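Local coordinates for vascular protein tyrosine phosphatase 1 (PDB 3I36) that probably removes phosphate from phosphotyrosine residues of proteins, as the catalytic domain of a receptor-type protein tyrosine phosphatase of the cell membrane, at residues K73-N78 with G119-T124. Sequence-based numbering, arbitrary orientation.
Sequences KNRYNN and GPLPNT
The KNRYXN motif of classical tyrosine phosphatases, whose tyrosine (Y76 here) borders the phosphotyrosine pocket, meets the TQGP motif through R75, which grips G119 and P120, and the pair illustrates how one arginine can tie its own loop to a second one through the backbone carbonyls of the second. R75 holds G119 O side-on with two nitrogens, NE at 2.7 Å and NH2 at 3.0 Å from that oxygen, both reaching it from one face of its carbonyl plane. NE has the straighter bond (155° at the hydrogen), while NH2 lies well above that plane and adds a weak bond to P120 O. CG stands anti to the backbone N (chi1 178°), and a bend at chi3 turns the guanidinium edge toward these oxygens. Over one guanidinium face lies L121, its CD2 3.6 Å from R75 CZ, while its CD1 packs against the backbone of N74 and R75. An alanine in place of R75 would probably strip both carbonyls of these donors and leave the L121 methyl without its flat partner. Farther along, T124 CG2 touches K73 CA at 3.7 Å; T124 OG1 accepts from L121 N, and T124 N returns a bond to L121 O. The G119 backbone bonds that of S245 in the phosphate-binding loop, and the Q118 side chain accepts from R75 N and donates to K73 O. The contact thus joins the loop after helix 68-71 to the link between strand 114-117 and helix 125-134.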
loop_
_atom_site.group_PDB
_atom_site.type_symbol
_atom_site.label_atom_id
_atom_site.label_comp_id
_atom_site.label_asym_id
_atom_site.label_seq_id
_atom_site.Cartn_x
_atom_site.Cartn_y
_atom_site.Cartn_z
ATOM N N LYS A 73 -17.034 -0.502 8.795
ATOM C CA LYS A 73 -15.763 0.203 8.702
ATOM C C LYS A 73 -14.935 -0.400 7.581
ATOM O O LYS A 73 -13.816 0.028 7.308
ATOM C CB LYS A 73 -15.018 0.119 10.031
ATOM C CG LYS A 73 -15.803 0.647 11.222
ATOM C CD LYS A 73 -15.019 0.386 12.500
ATOM C CE LYS A 73 -15.782 0.841 13.741
ATOM N NZ LYS A 73 -15.001 0.462 14.954
ATOM N N ASN A 74 -15.492 -1.412 6.934
ATOM C CA ASN A 74 -14.832 -2.037 5.805
ATOM C C ASN A 74 -15.421 -1.540 4.512
ATOM O O ASN A 74 -16.636 -1.564 4.328
ATOM C CB ASN A 74 -14.994 -3.542 5.878
ATOM C CG ASN A 74 -14.409 -4.106 7.130
ATOM O OD1 ASN A 74 -13.331 -3.703 7.547
ATOM N ND2 ASN A 74 -15.114 -5.045 7.741
ATOM N N ARG A 75 -14.559 -1.077 3.623
ATOM C CA ARG A 75 -15.020 -0.583 2.348
ATOM C C ARG A 75 -15.620 -1.710 1.536
ATOM O O ARG A 75 -16.691 -1.571 0.947
ATOM C CB ARG A 75 -13.865 0.041 1.577
ATOM C CG ARG A 75 -14.275 0.551 0.194
ATOM C CD ARG A 75 -13.163 1.392 -0.435
ATOM N NE ARG A 75 -13.021 2.695 0.223
ATOM C CZ ARG A 75 -13.859 3.708 0.040
ATOM N NH1 ARG A 75 -14.903 3.570 -0.784
ATOM N NH2 ARG A 75 -13.664 4.854 0.673
ATOM N N TYR A 76 -14.915 -2.831 1.496
ATOM C CA TYR A 76 -15.402 -4.017 0.787
ATOM C C TYR A 76 -15.521 -5.176 1.749
ATOM O O TYR A 76 -14.593 -5.459 2.497
ATOM C CB TYR A 76 -14.441 -4.387 -0.345
ATOM C CG TYR A 76 -14.204 -3.237 -1.277
ATOM C CD1 TYR A 76 -15.202 -2.820 -2.156
ATOM C CD2 TYR A 76 -12.998 -2.550 -1.274
ATOM C CE1 TYR A 76 -15.003 -1.768 -3.002
ATOM C CE2 TYR A 76 -12.790 -1.480 -2.124
ATOM C CZ TYR A 76 -13.796 -1.095 -2.986
ATOM O OH TYR A 76 -13.603 -0.030 -3.834
ATOM N N ASN A 77 -16.663 -5.847 1.727
ATOM C CA ASN A 77 -16.927 -6.908 2.690
ATOM C C ASN A 77 -15.988 -8.098 2.538
ATOM O O ASN A 77 -15.830 -8.900 3.457
ATOM C CB ASN A 77 -18.379 -7.373 2.568
ATOM C CG ASN A 77 -18.804 -8.238 3.732
ATOM O OD1 ASN A 77 -18.316 -8.072 4.852
ATOM N ND2 ASN A 77 -19.714 -9.174 3.476
ATOM N N ASN A 78 -15.362 -8.214 1.374
ATOM C CA ASN A 78 -14.447 -9.323 1.129
ATOM C C ASN A 78 -12.991 -8.886 1.156
ATOM O O ASN A 78 -12.097 -9.609 0.719
ATOM C CB ASN A 78 -14.774 -10.025 -0.189
ATOM C CG ASN A 78 -14.540 -9.141 -1.397
ATOM O OD1 ASN A 78 -14.468 -7.911 -1.287
ATOM N ND2 ASN A 78 -14.423 -9.766 -2.569
ATOM N N GLY A 119 -8.934 2.758 1.105
ATOM C CA GLY A 119 -9.232 4.175 1.020
ATOM C C GLY A 119 -10.313 4.393 2.056
ATOM O O GLY A 119 -11.308 3.664 2.074
ATOM N N PRO A 120 -10.120 5.376 2.942
ATOM C CA PRO A 120 -11.064 5.449 4.054
ATOM C C PRO A 120 -12.447 5.888 3.614
ATOM O O PRO A 120 -12.634 6.507 2.566
ATOM C CB PRO A 120 -10.448 6.515 4.963
ATOM C CG PRO A 120 -9.565 7.313 4.050
ATOM C CD PRO A 120 -8.991 6.300 3.131
ATOM N N LEU A 121 -13.410 5.561 4.458
ATOM C CA LEU A 121 -14.820 5.877 4.223
ATOM C C LEU A 121 -15.188 7.111 5.015
ATOM O O LEU A 121 -14.448 7.515 5.906
ATOM C CB LEU A 121 -15.660 4.713 4.725
ATOM C CG LEU A 121 -15.419 3.402 3.968
ATOM C CD1 LEU A 121 -15.723 2.212 4.865
ATOM C CD2 LEU A 121 -16.272 3.360 2.698
ATOM N N PRO A 122 -16.355 7.707 4.713
ATOM C CA PRO A 122 -16.741 8.896 5.476
ATOM C C PRO A 122 -16.761 8.601 6.963
ATOM O O PRO A 122 -16.371 9.460 7.761
ATOM C CB PRO A 122 -18.152 9.195 4.967
ATOM C CG PRO A 122 -18.156 8.666 3.574
ATOM C CD PRO A 122 -17.322 7.401 3.644
ATOM N N ASN A 123 -17.176 7.395 7.332
ATOM C CA ASN A 123 -17.260 7.039 8.748
ATOM C C ASN A 123 -15.952 6.516 9.330
ATOM O O ASN A 123 -15.887 6.193 10.515
ATOM C CB ASN A 123 -18.366 6.005 8.993
ATOM C CG ASN A 123 -18.118 4.711 8.238
ATOM O OD1 ASN A 123 -17.773 4.734 7.062
ATOM N ND2 ASN A 123 -18.304 3.586 8.906
ATOM N N THR A 124 -14.904 6.422 8.517
ATOM C CA THR A 124 -13.631 5.962 9.082
ATOM C C THR A 124 -12.549 6.998 8.933
ATOM O O THR A 124 -11.390 6.695 9.134
ATOM C CB THR A 124 -13.129 4.634 8.457
ATOM O OG1 THR A 124 -12.764 4.845 7.087
ATOM C CG2 THR A 124 -14.205 3.564 8.541
#